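Adenine phosphoribosyltransferase (Leishmania donovani, PDB 1QB7) probably catalyses the one-step salvage of adenine, joining it to 5-phospho-alpha-D-ribose 1-diphosphate to give AMP and diphosphate. Local coordinates at residues 28-33 with 213-218; 74-79 with 139-144; 79-84 with 144-149. All coordinates share one frame; numbering follows the deposited sequence. Where two conformers were deposited one is given.

Contact 1 (28-33 with 213-218); sequences WYSPVF and CGDSKN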
loop_
_atom_site.group_PDB
_atom_site.type_symbol
_atom_site.label_atom_id
_atom_site.label_comp_id
_atom_site.label_asym_id
_atom_site.label_seq_id
_atom_site.Cartn_x
_atom_site.Cartn_y
_atom_site.Cartn_z
ATOM N N TRP A 28 -11.732 -8.147 13.889
ATOM C CA TRP A 28 -11.409 -6.941 14.636
ATOM C C TRP A 28 -10.695 -7.336 15.923
ATOM O O TRP A 28 -10.849 -8.461 16.417
ATOM C CB TRP A 28 -12.659 -6.099 14.922
ATOM C CG TRP A 28 -13.708 -6.763 15.768
ATOM C CD1 TRP A 28 -14.862 -7.346 15.331
ATOM C CD2 TRP A 28 -13.728 -6.857 17.201
ATOM N NE1 TRP A 28 -15.603 -7.790 16.399
ATOM C CE2 TRP A 28 -14.931 -7.503 17.557
ATOM C CE3 TRP A 28 -12.847 -6.451 18.216
ATOM C CZ2 TRP A 28 -15.278 -7.755 18.892
ATOM C CZ3 TRP A 28 -13.193 -6.702 19.545
ATOM C CH2 TRP A 28 -14.400 -7.349 19.867
ATOM N N TYR A 29 -9.911 -6.408 16.457
ATOM C CA TYR A 29 -9.143 -6.659 17.669
ATOM C C TYR A 29 -9.330 -5.549 18.687
ATOM O O TYR A 29 -9.451 -4.381 18.323
ATOM C CB TYR A 29 -7.648 -6.777 17.333
ATOM C CG TYR A 29 -7.320 -7.902 16.383
ATOM C CD1 TYR A 29 -7.518 -7.760 15.006
ATOM C CD2 TYR A 29 -6.842 -9.123 16.860
ATOM C CE1 TYR A 29 -7.257 -8.804 14.132
ATOM C CE2 TYR A 29 -6.573 -10.175 15.989
ATOM C CZ TYR A 29 -6.787 -10.006 14.631
ATOM O OH TYR A 29 -6.554 -11.044 13.772
ATOM N N SER A 30 -9.353 -5.924 19.964
ATOM C CA SER A 30 -9.499 -4.952 21.044
ATOM C C SER A 30 -8.114 -4.340 21.290
ATOM O O SER A 30 -7.113 -4.862 20.808
ATOM C CB SER A 30 -10.060 -5.626 22.302
ATOM O OG SER A 30 -9.195 -6.636 22.780
ATOM N N PRO A 31 -8.043 -3.221 22.032
ATOM C CA PRO A 31 -6.785 -2.526 22.332
ATOM C C PRO A 31 -5.550 -3.360 22.663
ATOM O O PRO A 31 -4.500 -3.170 22.056
ATOM C CB PRO A 31 -7.178 -1.612 23.484
ATOM C CG PRO A 31 -8.565 -1.205 23.090
ATOM C CD PRO A 31 -9.176 -2.532 22.681
ATOM N N VAL A 32 -5.674 -4.292 23.602
ATOM C CA VAL A 32 -4.540 -5.122 24.008
ATOM C C VAL A 32 -3.975 -5.983 22.872
ATOM O O VAL A 32 -2.838 -6.458 22.954
ATOM C CB VAL A 32 -4.903 -6.002 25.226
ATOM C CG1 VAL A 32 -5.963 -7.013 24.859
ATOM C CG2 VAL A 32 -3.671 -6.683 25.779
ATOM N N PHE A 33 -4.767 -6.167 21.815
ATOM C CA PHE A 33 -4.354 -6.955 20.651
ATOM C C PHE A 33 -4.257 -6.114 19.380
ATOM O O PHE A 33 -4.186 -6.669 18.286
ATOM C CB PHE A 33 -5.330 -8.109 20.395
ATOM C CG PHE A 33 -5.267 -9.206 21.416
ATOM C CD1 PHE A 33 -4.300 -10.202 21.326
ATOM C CD2 PHE A 33 -6.194 -9.260 22.453
ATOM C CE1 PHE A 33 -4.258 -11.238 22.256
ATOM C CE2 PHE A 33 -6.162 -10.293 23.391
ATOM C CZ PHE A 33 -5.194 -11.285 23.292
ATOM N N CYS A 213 -14.383 -11.223 16.295
ATOM C CA CYS A 213 -13.273 -10.897 17.184
ATOM C C CYS A 213 -12.078 -11.818 16.952
ATOM O O CYS A 213 -12.209 -13.043 17.018
ATOM C CB CYS A 213 -13.700 -10.964 18.651
ATOM S SG CYS A 213 -12.417 -10.380 19.790
ATOM N N GLY A 214 -10.925 -11.216 16.664
ATOM C CA GLY A 214 -9.707 -11.976 16.428
ATOM C C GLY A 214 -8.805 -12.112 17.648
ATOM O O GLY A 214 -7.735 -12.717 17.560
ATOM N N ASP A 215 -9.226 -11.541 18.777
ATOM C CA ASP A 215 -8.467 -11.602 20.029
ATOM C C ASP A 215 -8.201 -13.033 20.460
ATOM O O ASP A 215 -9.069 -13.901 20.330
ATOM C CB ASP A 215 -9.243 -10.939 21.173
ATOM C CG ASP A 215 -9.341 -9.436 21.040
ATOM O OD1 ASP A 215 -8.621 -8.832 20.221
ATOM O OD2 ASP A 215 -10.153 -8.854 21.783
ATOM N N SER A 216 -7.006 -13.280 20.986
ATOM C CA SER A 216 -6.681 -14.609 21.476
ATOM C C SER A 216 -7.375 -14.732 22.822
ATOM O O SER A 216 -7.140 -13.922 23.724
ATOM C CB SER A 216 -5.174 -14.781 21.636
ATOM O OG SER A 216 -4.541 -14.765 20.374
ATOM N N LYS A 217 -8.294 -15.687 22.919
ATOM C CA LYS A 217 -9.034 -15.911 24.153
ATOM C C LYS A 217 -8.173 -16.586 25.211
ATOM O O LYS A 217 -7.352 -17.446 24.905
ATOM C CB LYS A 217 -10.280 -16.756 23.883
ATOM C CG LYS A 217 -11.346 -16.041 23.083
ATOM C CD LYS A 217 -12.577 -16.918 22.891
ATOM C CE LYS A 217 -13.669 -16.149 22.158
ATOM N NZ LYS A 217 -14.892 -16.953 21.878
ATOM N N ASN A 218 -8.353 -16.163 26.456
ATOM C CA ASN A 218 -7.616 -16.715 27.588
ATOM C C ASN A 218 -6.106 -16.681 27.380
ATOM O O ASN A 218 -5.401 -17.608 27.774
ATOM C CB ASN A 218 -8.084 -18.149 27.881
ATOM C CG ASN A 218 -9.564 -18.224 28.241
ATOM O OD1 ASN A 218 -10.029 -17.562 29.171
ATOM N ND2 ASN A 218 -10.308 -19.039 27.504
HETATM O O HOH W 1 -5.706 -13.335 14.888
#
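The six-membered ring of Trp28 is overlaid on one face by Cys213, in a sulfur-aromatic contact that accompanies a single beta bridge between strand 28-29 and the late loop 213-218. Cys213 SG stands 3.9 Å from the centroid of that ring and nearly above it, while Cys213 CB comes down closer to the pyrrole side, 3.6 Å from Trp28 CZ2. With Trp28 CG between the backbone N and the carbonyl carbon (chi1 62°), the indole turns its face to Cys213. Its pyrrole nitrogen is taken by Thr209 O, and Arg40, a residue of the adenine pocket, makes a cation-pi contact with the ring, so this small subdomain backs onto the base site, consistent with the hood of type I phosphoribosyltransferases. The bridge itself is one nearly straight bond, Gly214 N to Trp28 O at 2.8 Å. Having no side chain, Gly214 can lay its CA and carbonyl against the Tyr29 ring, and a water 2.7 Å from Tyr29 OH also gives a weak bond to Gly214 O.

Beyond the bridge the chemistry turns polar. Asp215 grips Ser30 twice: its OD1 accepts from Ser30 N at 3.0 Å through the syn lone pair, and two bonds together fix the rotation of the carboxylate. The Phe33 ring turns one face to the same loop, with Ser216 N 3.5 Å above its plane, toward the rim. Leu109 of the second subunit packs on both Phe33 and Ser216, which places this end at the dimer interface. The second bond of the aspartate is the shorter one: Ser30 OG donates to Asp215 OD2 at 2.6 Å, arriving 38° out of the carboxylate plane.

Contact 2 (74-79 with 139-144); sequences HILGFD and SRVVLI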
loop_
_atom_site.group_PDB
_atom_site.type_symbol
_atom_site.label_atom_id
_atom_site.label_comp_id
_atom_site.label_asym_id
_atom_site.label_seq_id
_atom_site.Cartn_x
_atom_site.Cartn_y
_atom_site.Cartn_z
ATOM N N HIS A 74 -8.822 9.093 -12.350
ATOM C CA HIS A 74 -7.771 8.753 -11.386
ATOM C C HIS A 74 -8.326 8.086 -10.125
ATOM O O HIS A 74 -9.470 8.324 -9.730
ATOM C CB HIS A 74 -7.057 10.031 -10.885
ATOM C CG HIS A 74 -6.358 10.829 -11.947
ATOM N ND1 HIS A 74 -7.020 11.696 -12.790
ATOM C CD2 HIS A 74 -5.042 10.945 -12.251
ATOM C CE1 HIS A 74 -6.144 12.307 -13.565
ATOM N NE2 HIS A 74 -4.937 11.870 -13.258
ATOM N N ILE A 75 -7.484 7.281 -9.483
ATOM C CA ILE A 75 -7.818 6.641 -8.205
ATOM C C ILE A 75 -6.758 7.218 -7.246
ATOM O O ILE A 75 -5.567 7.213 -7.564
ATOM C CB ILE A 75 -7.638 5.099 -8.219
ATOM C CG1 ILE A 75 -8.509 4.430 -9.296
ATOM C CG2 ILE A 75 -7.929 4.538 -6.831
ATOM C CD1 ILE A 75 -9.983 4.443 -9.034
ATOM N N LEU A 76 -7.192 7.780 -6.124
ATOM C CA LEU A 76 -6.265 8.346 -5.143
ATOM C C LEU A 76 -6.407 7.556 -3.845
ATOM O O LEU A 76 -7.440 7.625 -3.179
ATOM C CB LEU A 76 -6.556 9.834 -4.909
ATOM C CG LEU A 76 -5.757 10.584 -3.824
ATOM C CD1 LEU A 76 -4.271 10.612 -4.142
ATOM C CD2 LEU A 76 -6.267 12.002 -3.683
ATOM N N GLY A 77 -5.375 6.790 -3.509
ATOM C CA GLY A 77 -5.407 5.969 -2.311
ATOM C C GLY A 77 -4.612 6.545 -1.158
ATOM O O GLY A 77 -3.556 7.159 -1.360
ATOM N N PHE A 78 -5.111 6.317 0.056
ATOM C CA PHE A 78 -4.478 6.822 1.274
ATOM C C PHE A 78 -3.407 5.871 1.813
ATOM O O PHE A 78 -3.603 4.658 1.858
ATOM C CB PHE A 78 -5.533 7.061 2.366
ATOM C CG PHE A 78 -6.633 8.025 1.976
ATOM C CD1 PHE A 78 -6.653 8.640 0.728
ATOM C CD2 PHE A 78 -7.667 8.298 2.867
ATOM C CE1 PHE A 78 -7.689 9.510 0.373
ATOM C CE2 PHE A 78 -8.705 9.163 2.525
ATOM C CZ PHE A 78 -8.717 9.769 1.276
ATOM N N ASP A 79 -2.285 6.446 2.244
ATOM C CA ASP A 79 -1.155 5.692 2.796
ATOM C C ASP A 79 -1.548 5.157 4.180
ATOM O O ASP A 79 -1.947 5.937 5.039
ATOM C CB ASP A 79 0.043 6.643 2.908
ATOM C CG ASP A 79 1.339 5.950 3.314
ATOM O OD1 ASP A 79 1.364 4.730 3.551
ATOM O OD2 ASP A 79 2.365 6.648 3.380
ATOM N N SER A 139 -9.840 16.472 -13.984
ATOM C CA SER A 139 -9.752 15.099 -13.479
ATOM C C SER A 139 -10.927 14.763 -12.570
ATOM O O SER A 139 -11.435 15.618 -11.848
ATOM C CB SER A 139 -8.459 14.882 -12.691
ATOM O OG SER A 139 -7.306 15.127 -13.475
ATOM N N ARG A 140 -11.373 13.516 -12.645
ATOM C CA ARG A 140 -12.468 13.023 -11.822
ATOM C C ARG A 140 -11.825 11.914 -11.000
ATOM O O ARG A 140 -11.538 10.825 -11.500
ATOM C CB ARG A 140 -13.609 12.531 -12.711
ATOM C CG ARG A 140 -14.245 13.662 -13.524
ATOM C CD ARG A 140 -15.341 13.169 -14.461
ATOM N NE ARG A 140 -14.829 12.256 -15.485
ATOM C CZ ARG A 140 -14.229 12.634 -16.614
ATOM N NH1 ARG A 140 -14.055 13.922 -16.888
ATOM N NH2 ARG A 140 -13.804 11.719 -17.478
ATOM N N VAL A 141 -11.591 12.228 -9.732
ATOM C CA VAL A 141 -10.889 11.352 -8.809
ATOM C C VAL A 141 -11.701 10.543 -7.817
ATOM O O VAL A 141 -12.554 11.074 -7.110
ATOM C CB VAL A 141 -9.871 12.187 -7.986
ATOM C CG1 VAL A 141 -8.923 11.284 -7.211
ATOM C CG2 VAL A 141 -9.112 13.145 -8.897
ATOM N N VAL A 142 -11.392 9.253 -7.750
ATOM C CA VAL A 142 -12.023 8.355 -6.798
ATOM C C VAL A 142 -11.040 8.219 -5.633
ATOM O O VAL A 142 -9.868 7.873 -5.831
ATOM C CB VAL A 142 -12.283 6.962 -7.400
ATOM C CG1 VAL A 142 -12.763 5.992 -6.320
ATOM C CG2 VAL A 142 -13.317 7.065 -8.512
ATOM N N LEU A 143 -11.499 8.589 -4.440
ATOM C CA LEU A 143 -10.701 8.502 -3.214
ATOM C C LEU A 143 -10.938 7.148 -2.543
ATOM O O LEU A 143 -12.078 6.712 -2.420
ATOM C CB LEU A 143 -11.068 9.644 -2.265
ATOM C CG LEU A 143 -10.544 11.046 -2.566
ATOM C CD1 LEU A 143 -11.002 11.536 -3.924
ATOM C CD2 LEU A 143 -11.015 11.975 -1.467
ATOM N N ILE A 144 -9.868 6.473 -2.126
ATOM C CA ILE A 144 -10.019 5.162 -1.496
ATOM C C ILE A 144 -9.118 4.906 -0.276
ATOM O O ILE A 144 -7.974 5.349 -0.218
ATOM C CB ILE A 144 -9.852 4.014 -2.558
ATOM C CG1 ILE A 144 -10.256 2.655 -1.975
ATOM C CG2 ILE A 144 -8.420 3.966 -3.077
ATOM C CD1 ILE A 144 -10.442 1.562 -3.023
#
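Two neighbouring parallel strands of the central sheet of the phosphoribosyltransferase fold, 74-78 and 140-144, pair here from His74 opposite Val141 to Gly77 opposite Ile144. Their axes are inclined by 28°, the twist of the sheet. Carbonyls and amides alternate across the gap: Val142 N donates to His74 O, and Leu76 N returns a nearly straight bond of 2.7 Å to Val142 O. Ile144 N then reaches Leu76 O, and Phe78 N closes the series on Ile144 O at 3.0 Å. At the opposite end the bond from His74 N to Arg140 O is weak.

On one face Ile75 and Val142 run side by side, Ile75 CD1 lying 3.8 Å from Val142 CB, and the CG2 branches of Ile75 and Ile144 touch. On the other, Leu76 CB meets Val141 CG1 at 3.6 Å. The imidazole of His74 comes up to Ser139, its CE1 3.1 Å from Ser139 OG, a hydroxyl that is bonded to Gly136 O.

The face carrying Leu76, Val141 and Leu143 is covered by helix 152-163 through Val161 and Leu158, while strands 97-100 and 167-173 flank the pair.

Contact 3 (79-84 with 144-149); sequences DARGFL and IDDVLA. With ADE (adenine), chain C.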
loop_
_atom_site.group_PDB
_atom_site.type_symbol
_atom_site.label_atom_id
_atom_site.label_comp_id
_atom_site.label_asym_id
_atom_site.label_seq_id
_atom_site.Cartn_x
_atom_site.Cartn_y
_atom_site.Cartn_z
ATOM N N ASP A 79 -2.285 6.446 2.244
ATOM C CA ASP A 79 -1.155 5.692 2.796
ATOM C C ASP A 79 -1.548 5.157 4.180
ATOM O O ASP A 79 -1.947 5.937 5.039
ATOM C CB ASP A 79 0.043 6.643 2.908
ATOM C CG ASP A 79 1.339 5.950 3.314
ATOM O OD1 ASP A 79 1.364 4.730 3.551
ATOM O OD2 ASP A 79 2.365 6.648 3.380
ATOM N N ALA A 80 -1.476 3.841 4.404
ATOM C CA ALA A 80 -1.030 2.846 3.423
ATOM C C ALA A 80 -2.115 1.842 3.043
ATOM O O ALA A 80 -1.991 1.139 2.045
ATOM C CB ALA A 80 0.170 2.082 3.980
ATOM N N ARG A 81 -3.177 1.771 3.832
ATOM C CA ARG A 81 -4.221 0.795 3.570
ATOM C C ARG A 81 -5.011 1.003 2.277
ATOM O O ARG A 81 -5.539 0.042 1.710
ATOM C CB ARG A 81 -5.092 0.630 4.817
ATOM C CG ARG A 81 -4.219 0.351 6.052
ATOM C CD ARG A 81 -4.989 -0.007 7.305
ATOM N NE ARG A 81 -5.980 0.995 7.675
ATOM C CZ ARG A 81 -6.155 1.472 8.906
ATOM N NH1 ARG A 81 -5.365 1.087 9.897
ATOM N NH2 ARG A 81 -7.099 2.370 9.139
ATOM N N GLY A 82 -5.027 2.241 1.781
ATOM C CA GLY A 82 -5.702 2.539 0.527
ATOM C C GLY A 82 -4.866 2.021 -0.642
ATOM O O GLY A 82 -5.382 1.790 -1.741
ATOM N N PHE A 83 -3.566 1.846 -0.399
ATOM C CA PHE A 83 -2.625 1.334 -1.399
ATOM C C PHE A 83 -2.924 -0.131 -1.703
ATOM O O PHE A 83 -2.543 -0.652 -2.749
ATOM C CB PHE A 83 -1.186 1.407 -0.872
ATOM C CG PHE A 83 -0.630 2.801 -0.753
ATOM C CD1 PHE A 83 -1.428 3.925 -0.968
ATOM C CD2 PHE A 83 0.715 2.988 -0.438
ATOM C CE1 PHE A 83 -0.890 5.214 -0.868
ATOM C CE2 PHE A 83 1.258 4.265 -0.338
ATOM C CZ PHE A 83 0.453 5.382 -0.555
ATOM N N LEU A 84 -3.585 -0.793 -0.762
ATOM C CA LEU A 84 -3.924 -2.201 -0.879
ATOM C C LEU A 84 -5.045 -2.508 -1.856
ATOM O O LEU A 84 -5.115 -3.616 -2.386
ATOM C CB LEU A 84 -4.310 -2.753 0.498
ATOM C CG LEU A 84 -3.232 -2.698 1.583
ATOM C CD1 LEU A 84 -3.859 -2.958 2.939
ATOM C CD2 LEU A 84 -2.148 -3.716 1.286
ATOM N N ILE A 144 -9.868 6.473 -2.126
ATOM C CA ILE A 144 -10.019 5.162 -1.496
ATOM C C ILE A 144 -9.118 4.906 -0.276
ATOM O O ILE A 144 -7.974 5.349 -0.218
ATOM C CB ILE A 144 -9.852 4.014 -2.558
ATOM C CG1 ILE A 144 -10.256 2.655 -1.975
ATOM C CG2 ILE A 144 -8.420 3.966 -3.077
ATOM C CD1 ILE A 144 -10.442 1.562 -3.023
ATOM N N ASP A 145 -9.673 4.187 0.699
ATOM C CA ASP A 145 -8.988 3.811 1.935
ATOM C C ASP A 145 -9.800 2.622 2.458
ATOM O O ASP A 145 -10.905 2.366 1.975
ATOM C CB ASP A 145 -9.024 4.977 2.936
ATOM C CG ASP A 145 -8.015 4.824 4.076
ATOM O OD1 ASP A 145 -7.173 3.898 4.052
ATOM O OD2 ASP A 145 -8.060 5.660 4.998
ATOM N N ASP A 146 -9.284 1.897 3.442
ATOM C CA ASP A 146 -10.016 0.737 3.939
ATOM C C ASP A 146 -11.164 1.049 4.891
ATOM O O ASP A 146 -12.268 0.531 4.727
ATOM C CB ASP A 146 -9.065 -0.291 4.562
ATOM C CG ASP A 146 -8.458 0.177 5.872
ATOM O OD1 ASP A 146 -8.164 1.381 6.027
ATOM O OD2 ASP A 146 -8.260 -0.679 6.753
ATOM N N VAL A 147 -10.910 1.909 5.870
ATOM C CA VAL A 147 -11.921 2.255 6.864
ATOM C C VAL A 147 -12.199 3.756 6.944
ATOM O O VAL A 147 -11.271 4.566 6.925
ATOM C CB VAL A 147 -11.486 1.769 8.284
ATOM C CG1 VAL A 147 -12.531 2.137 9.321
ATOM C CG2 VAL A 147 -11.251 0.267 8.293
ATOM N N LEU A 148 -13.479 4.129 6.958
ATOM C CA LEU A 148 -13.838 5.533 7.120
ATOM C C LEU A 148 -14.194 5.658 8.598
ATOM O O LEU A 148 -15.251 5.195 9.028
ATOM C CB LEU A 148 -15.041 5.939 6.266
ATOM C CG LEU A 148 -15.406 7.424 6.443
ATOM C CD1 LEU A 148 -14.306 8.315 5.900
ATOM C CD2 LEU A 148 -16.712 7.742 5.759
ATOM N N ALA A 149 -13.262 6.195 9.379
ATOM C CA ALA A 149 -13.463 6.372 10.811
ATOM C C ALA A 149 -13.805 7.830 11.130
ATOM O O ALA A 149 -14.957 8.227 11.005
ATOM C CB ALA A 149 -12.233 5.917 11.565
HETATM N N9 ADE C . -9.888 4.139 13.296
HETATM C C8 ADE C . -8.829 4.081 12.473
HETATM N N7 ADE C . -8.620 2.867 11.954
HETATM C C5 ADE C . -9.628 2.107 12.494
HETATM C C6 ADE C . -9.976 0.757 12.360
HETATM N N6 ADE C . -9.284 -0.075 11.586
HETATM N N1 ADE C . -11.063 0.332 13.061
HETATM C C2 ADE C . -11.739 1.193 13.830
HETATM N N3 ADE C . -11.494 2.493 14.030
HETATM C C4 ADE C . -10.413 2.877 13.321
HETATM O O HOH W 2 -8.671 4.304 7.732
#
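Gly82 and Asp145 form the tight half of this contact, where the loop after strand 74-78 presses on the end of strand 140-145. The geometry is consistent with the diphosphate-binding loop of type I phosphoribosyltransferases for 79-84, with its cis peptide between Asp79 and Ala80, and with their PRPP-binding motif for 144-149. The CA atoms of Gly82 and Asp145 are only 3.8 Å apart, and Gly82 CA also lies 3.7 Å from Ile144 O. Lacking a side chain, Gly82 lets the two backbones come this near. The amides of Ala80 and Arg81 bind a citrate, probably from the crystallisation liquor. Asp145 takes part with Thr153 in a magnesium site, and separately its OD1 accepts a weak bond from Asp146 N.

Farther along, the two segments diverge and the Arg81-Asp146 pair bridges the distance. Arg81, bent at its third torsion (chi3 -56°), brings NE to Asp146 OD1 in a salt bridge of 2.8 Å. The bond enters on the syn side but 31° out of the carboxylate plane, and the guanidinium and carboxylate are steeply turned, 58° between planes. The pairing probably limits the rotation of the guanidinium, whose NH2 donates to N7 of the bound adenine at 3.2 Å.

On this looser side a water takes the place of direct contact, accepting from Arg81 NH2 and lying 2.7 Å from Val147 O, to which it can donate. The corner at Asp146 turns the chain toward the base; Ala42 N supplies a further hydrogen bond to the adenine. Of the pocket-lining Val147 and Ala149, the closer is Ala149, whose CB rests 3.4 Å from adenine N9.

Contacts 2 and 3 follow one another along strand 140-145 and share Asp79 and Ile144, whereas contact 1 lies apart, its centre about 32 Å from that of contact 2 and about 22 Å from that of contact 3. Contact 2 is sheet core, held by backbone bonds and aliphatic side chains. Contact 3, also buried and close to the centre of the chain, exchanges that regularity for charge, water and ligand. The two meet where Phe78 packs on Asp145. Contact 1 is only partly buried and joins segments distant in sequence through aromatic and carboxylate-hydroxyl chemistry. Contacts 1 and 3 both touch the second subunit, but contact 3 lines the adenine pocket, whereas contact 1 approaches it through Trp28 on Arg40.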